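ABC transporter, substrate binding protein (Agrobacterium tumefaciens, PDB 3C9H) binds a magnesium ion and probably captures a solute in the periplasm for import by an ABC transporter. Local coordinates at residues 185-193 with 334-345. Numbering follows the deposited sequence.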
loop_
_atom_site.group_PDB
_atom_site.type_symbol
_atom_site.label_atom_id
_atom_site.label_comp_id
_atom_site.label_asym_id
_atom_site.label_seq_id
_atom_site.Cartn_x
_atom_site.Cartn_y
_atom_site.Cartn_z
ATOM N N PHE A 185 4.075 1.365 -8.728
ATOM C CA PHE A 185 3.854 2.379 -9.727
ATOM C C PHE A 185 3.422 3.721 -9.092
ATOM O O PHE A 185 3.939 4.785 -9.431
ATOM C CB PHE A 185 2.828 1.947 -10.788
ATOM C CG PHE A 185 2.577 3.031 -11.784
ATOM C CD1 PHE A 185 3.413 3.185 -12.864
ATOM C CD2 PHE A 185 1.582 3.980 -11.562
ATOM C CE1 PHE A 185 3.226 4.260 -13.758
ATOM C CE2 PHE A 185 1.392 5.055 -12.434
ATOM C CZ PHE A 185 2.224 5.198 -13.523
ATOM N N LEU A 186 2.488 3.657 -8.157
ATOM C CA LEU A 186 2.037 4.856 -7.455
ATOM C C LEU A 186 3.223 5.582 -6.841
ATOM O O LEU A 186 3.368 6.780 -7.022
ATOM C CB LEU A 186 0.996 4.495 -6.375
ATOM C CG LEU A 186 0.352 5.656 -5.591
ATOM C CD1 LEU A 186 -0.514 6.485 -6.509
ATOM C CD2 LEU A 186 -0.471 5.165 -4.394
ATOM N N PHE A 187 4.072 4.865 -6.106
ATOM C CA PHE A 187 5.184 5.504 -5.437
ATOM C C PHE A 187 6.116 6.144 -6.483
ATOM O O PHE A 187 6.566 7.266 -6.286
ATOM C CB PHE A 187 5.977 4.531 -4.546
ATOM C CG PHE A 187 5.247 4.045 -3.288
ATOM C CD1 PHE A 187 4.303 4.842 -2.613
ATOM C CD2 PHE A 187 5.592 2.817 -2.733
ATOM C CE1 PHE A 187 3.678 4.373 -1.446
ATOM C CE2 PHE A 187 4.989 2.342 -1.568
ATOM C CZ PHE A 187 4.030 3.121 -0.922
ATOM N N MET A 188 6.425 5.435 -7.567
ATOM C CA MET A 188 7.279 6.012 -8.628
ATOM C C MET A 188 6.636 7.262 -9.225
ATOM O O MET A 188 7.303 8.272 -9.453
ATOM C CB MET A 188 7.562 4.988 -9.733
ATOM C CG MET A 188 8.360 5.530 -10.964
ATOM S SD MET A 188 10.035 6.001 -10.523
ATOM C CE MET A 188 10.381 5.113 -8.973
ATOM N N SER A 189 5.334 7.223 -9.459
ATOM C CA SER A 189 4.668 8.376 -10.076
ATOM C C SER A 189 4.708 9.598 -9.129
ATOM O O SER A 189 4.883 10.751 -9.585
ATOM C CB SER A 189 3.253 8.010 -10.542
ATOM O OG SER A 189 2.322 7.986 -9.467
ATOM N N ARG A 190 4.634 9.339 -7.816
ATOM C CA ARG A 190 4.769 10.397 -6.826
ATOM C C ARG A 190 6.217 10.901 -6.688
ATOM O O ARG A 190 6.436 12.098 -6.540
ATOM C CB ARG A 190 4.230 9.951 -5.467
ATOM C CG ARG A 190 2.794 9.446 -5.468
ATOM C CD ARG A 190 1.827 10.418 -6.119
ATOM N NE ARG A 190 1.521 11.553 -5.252
ATOM C CZ ARG A 190 0.758 12.585 -5.620
ATOM N NH1 ARG A 190 0.237 12.637 -6.848
ATOM N NH2 ARG A 190 0.508 13.572 -4.758
ATOM N N ASP A 191 7.188 9.986 -6.699
ATOM C CA ASP A 191 8.607 10.362 -6.717
ATOM C C ASP A 191 8.898 11.346 -7.873
ATOM O O ASP A 191 9.549 12.362 -7.692
ATOM C CB ASP A 191 9.486 9.124 -6.904
ATOM C CG ASP A 191 9.686 8.326 -5.635
ATOM O OD1 ASP A 191 9.473 8.857 -4.523
ATOM O OD2 ASP A 191 10.104 7.154 -5.754
ATOM N N GLN A 192 8.418 11.012 -9.062
ATOM C CA GLN A 192 8.557 11.887 -10.225
ATOM C C GLN A 192 7.993 13.299 -10.000
ATOM O O GLN A 192 8.564 14.264 -10.505
ATOM C CB GLN A 192 7.893 11.259 -11.444
ATOM C CG GLN A 192 8.420 11.864 -12.753
ATOM C CD GLN A 192 7.698 11.349 -13.965
ATOM O OE1 GLN A 192 6.492 11.127 -13.921
ATOM N NE2 GLN A 192 8.436 11.144 -15.062
ATOM N N GLU A 193 6.894 13.418 -9.247
ATOM C CA GLU A 193 6.290 14.735 -8.927
ATOM C C GLU A 193 7.043 15.543 -7.845
ATOM O O GLU A 193 6.976 16.771 -7.844
ATOM C CB GLU A 193 4.796 14.584 -8.550
ATOM C CG GLU A 193 3.861 14.620 -9.766
ATOM C CD GLU A 193 2.479 13.951 -9.548
ATOM O OE1 GLU A 193 2.050 13.802 -8.375
ATOM O OE2 GLU A 193 1.821 13.579 -10.572
ATOM N N VAL A 334 -5.860 13.777 -10.146
ATOM C CA VAL A 334 -4.601 13.707 -9.376
ATOM C C VAL A 334 -3.624 12.659 -9.955
ATOM O O VAL A 334 -2.389 12.768 -9.802
ATOM C CB VAL A 334 -4.873 13.384 -7.870
ATOM C CG1 VAL A 334 -3.562 13.369 -7.060
ATOM C CG2 VAL A 334 -5.852 14.391 -7.279
ATOM N N TYR A 335 -4.191 11.656 -10.627
ATOM C CA TYR A 335 -3.453 10.484 -11.098
ATOM C C TYR A 335 -3.216 10.461 -12.607
ATOM O O TYR A 335 -4.002 11.009 -13.380
ATOM C CB TYR A 335 -4.235 9.249 -10.721
ATOM C CG TYR A 335 -4.630 9.231 -9.273
ATOM C CD1 TYR A 335 -5.934 9.533 -8.876
ATOM C CD2 TYR A 335 -3.695 8.928 -8.284
ATOM C CE1 TYR A 335 -6.299 9.509 -7.539
ATOM C CE2 TYR A 335 -4.058 8.894 -6.930
ATOM C CZ TYR A 335 -5.359 9.190 -6.572
ATOM O OH TYR A 335 -5.701 9.160 -5.252
ATOM N N LEU A 336 -2.151 9.762 -12.995
ATOM C CA LEU A 336 -1.726 9.630 -14.395
ATOM C C LEU A 336 -2.708 8.801 -15.217
ATOM O O LEU A 336 -3.082 7.705 -14.829
ATOM C CB LEU A 336 -0.347 8.961 -14.477
ATOM C CG LEU A 336 0.883 9.817 -14.156
ATOM C CD1 LEU A 336 0.778 10.405 -12.754
ATOM C CD2 LEU A 336 2.157 8.993 -14.289
ATOM N N ASP A 337 -3.087 9.322 -16.381
ATOM C CA ASP A 337 -3.941 8.593 -17.289
ATOM C C ASP A 337 -3.228 7.357 -17.865
ATOM O O ASP A 337 -2.008 7.230 -17.771
ATOM C CB ASP A 337 -4.460 9.526 -18.396
ATOM C CG ASP A 337 -3.390 9.956 -19.381
ATOM O OD1 ASP A 337 -2.538 9.138 -19.772
ATOM O OD2 ASP A 337 -3.447 11.119 -19.836
ATOM N N GLN A 338 -4.006 6.476 -18.493
ATOM C CA GLN A 338 -3.512 5.171 -18.967
ATOM C C GLN A 338 -2.288 5.278 -19.881
ATOM O O GLN A 338 -1.340 4.480 -19.758
ATOM C CB GLN A 338 -4.638 4.395 -19.688
ATOM C CG GLN A 338 -5.812 4.041 -18.769
ATOM C CD GLN A 338 -7.070 3.682 -19.532
ATOM O OE1 GLN A 338 -7.042 2.831 -20.428
ATOM N NE2 GLN A 338 -8.188 4.312 -19.172
ATOM N N VAL A 339 -2.301 6.250 -20.792
ATOM C CA VAL A 339 -1.223 6.382 -21.755
ATOM C C VAL A 339 0.027 6.947 -21.095
ATOM O O VAL A 339 1.123 6.488 -21.371
ATOM C CB VAL A 339 -1.620 7.254 -22.960
ATOM C CG1 VAL A 339 -0.445 7.426 -23.916
ATOM C CG2 VAL A 339 -2.804 6.649 -23.690
ATOM N N LYS A 340 -0.135 7.946 -20.232
ATOM C CA LYS A 340 0.992 8.468 -19.440
ATOM C C LYS A 340 1.531 7.416 -18.489
ATOM O O LYS A 340 2.720 7.360 -18.265
ATOM C CB LYS A 340 0.590 9.689 -18.639
ATOM C CG LYS A 340 0.369 10.891 -19.479
ATOM C CD LYS A 340 -0.010 12.058 -18.630
ATOM C CE LYS A 340 0.431 13.376 -19.268
ATOM N NZ LYS A 340 0.211 14.486 -18.286
ATOM N N ARG A 341 0.644 6.594 -17.937
ATOM C CA ARG A 341 1.032 5.459 -17.134
ATOM C C ARG A 341 1.986 4.566 -17.906
ATOM O O ARG A 341 3.065 4.216 -17.409
ATOM C CB ARG A 341 -0.205 4.666 -16.679
ATOM C CG ARG A 341 0.084 3.596 -15.628
ATOM C CD ARG A 341 -0.958 2.467 -15.600
ATOM N NE ARG A 341 -0.699 1.557 -14.479
ATOM C CZ ARG A 341 -0.993 1.838 -13.212
ATOM N NH1 ARG A 341 -1.589 2.991 -12.906
ATOM N NH2 ARG A 341 -0.685 0.962 -12.248
ATOM N N SER A 342 1.588 4.207 -19.129
ATOM C CA SER A 342 2.386 3.346 -20.007
ATOM C C SER A 342 3.706 3.988 -20.373
ATOM O O SER A 342 4.713 3.308 -20.448
ATOM C CB SER A 342 1.634 3.022 -21.309
ATOM O OG SER A 342 0.610 2.094 -21.074
ATOM N N ARG A 343 3.700 5.292 -20.593
ATOM C CA ARG A 343 4.923 5.989 -20.948
ATOM C C ARG A 343 5.925 5.989 -19.784
ATOM O O ARG A 343 7.113 5.755 -19.988
ATOM C CB ARG A 343 4.602 7.405 -21.414
ATOM C CG ARG A 343 3.736 7.453 -22.708
ATOM C CD ARG A 343 4.529 7.016 -23.942
ATOM N NE ARG A 343 3.826 7.178 -25.227
ATOM C CZ ARG A 343 2.878 6.363 -25.695
ATOM N NH1 ARG A 343 2.453 5.323 -24.968
ATOM N NH2 ARG A 343 2.338 6.592 -26.898
ATOM N N LEU A 344 5.447 6.235 -18.563
ATOM C CA LEU A 344 6.318 6.258 -17.390
ATOM C C LEU A 344 6.967 4.899 -17.127
ATOM O O LEU A 344 8.109 4.830 -16.684
ATOM C CB LEU A 344 5.530 6.692 -16.157
ATOM C CG LEU A 344 6.314 6.747 -14.841
ATOM C CD1 LEU A 344 7.422 7.792 -14.921
ATOM C CD2 LEU A 344 5.381 7.045 -13.691
ATOM N N ILE A 345 6.235 3.828 -17.396
ATOM C CA ILE A 345 6.743 2.480 -17.223
ATOM C C ILE A 345 7.857 2.149 -18.237
ATOM O O ILE A 345 8.859 1.515 -17.889
ATOM C CB ILE A 345 5.583 1.436 -17.249
ATOM C CG1 ILE A 345 4.740 1.553 -15.967
ATOM C CG2 ILE A 345 6.129 0.031 -17.378
ATOM C CD1 ILE A 345 3.521 0.589 -15.867
HETATM O O HOH W 1 -0.048 10.974 -9.239
#
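Phe185 and Leu344 mesh where two helices of this periplasmic binding protein-like fold, 183-194 and the C-terminal 338-353, meet; their segments 185-193 and 338-345 run at 86° to each other. Leu344 is a knob in a hole formed by Phe185, Met188, Ser189 and Gln192, its forked end suiting two walls at once. Leu344 CD2 lies 3.5 Å from Phe185 CE1, while Leu344 CD1 meets both NE2 and OE1 of the Gln192 amide. Phe185 holds its ring out toward the C-terminal helix, chi1 178° setting CG opposite the backbone N. Arg341, extended from CG to NE and then turned at chi4, lays its guanidinium over one face of that ring, the planes 30° apart: CG makes a CH-pi contact and Arg341 CZ a cation-pi contact, 4.1 Å from the Phe185 ring centroid. The long chain suits this double role, and its NH1 goes on to a salt bridge with Asp97 of helix 96-104. Small Ser189 lets Leu336 approach, and its OG is tied back to Leu186 O.

Toward solvent the fit is looser and polar, and no direct hydrogen bond joins the two segments. Arg190 suits this side because its bent chain brings Arg190 NH1 to Glu193 OE1 in a salt bridge (2.6 Å) and to a water. The water oxygen lies 3.0 Å from Val334 O, to which it donates.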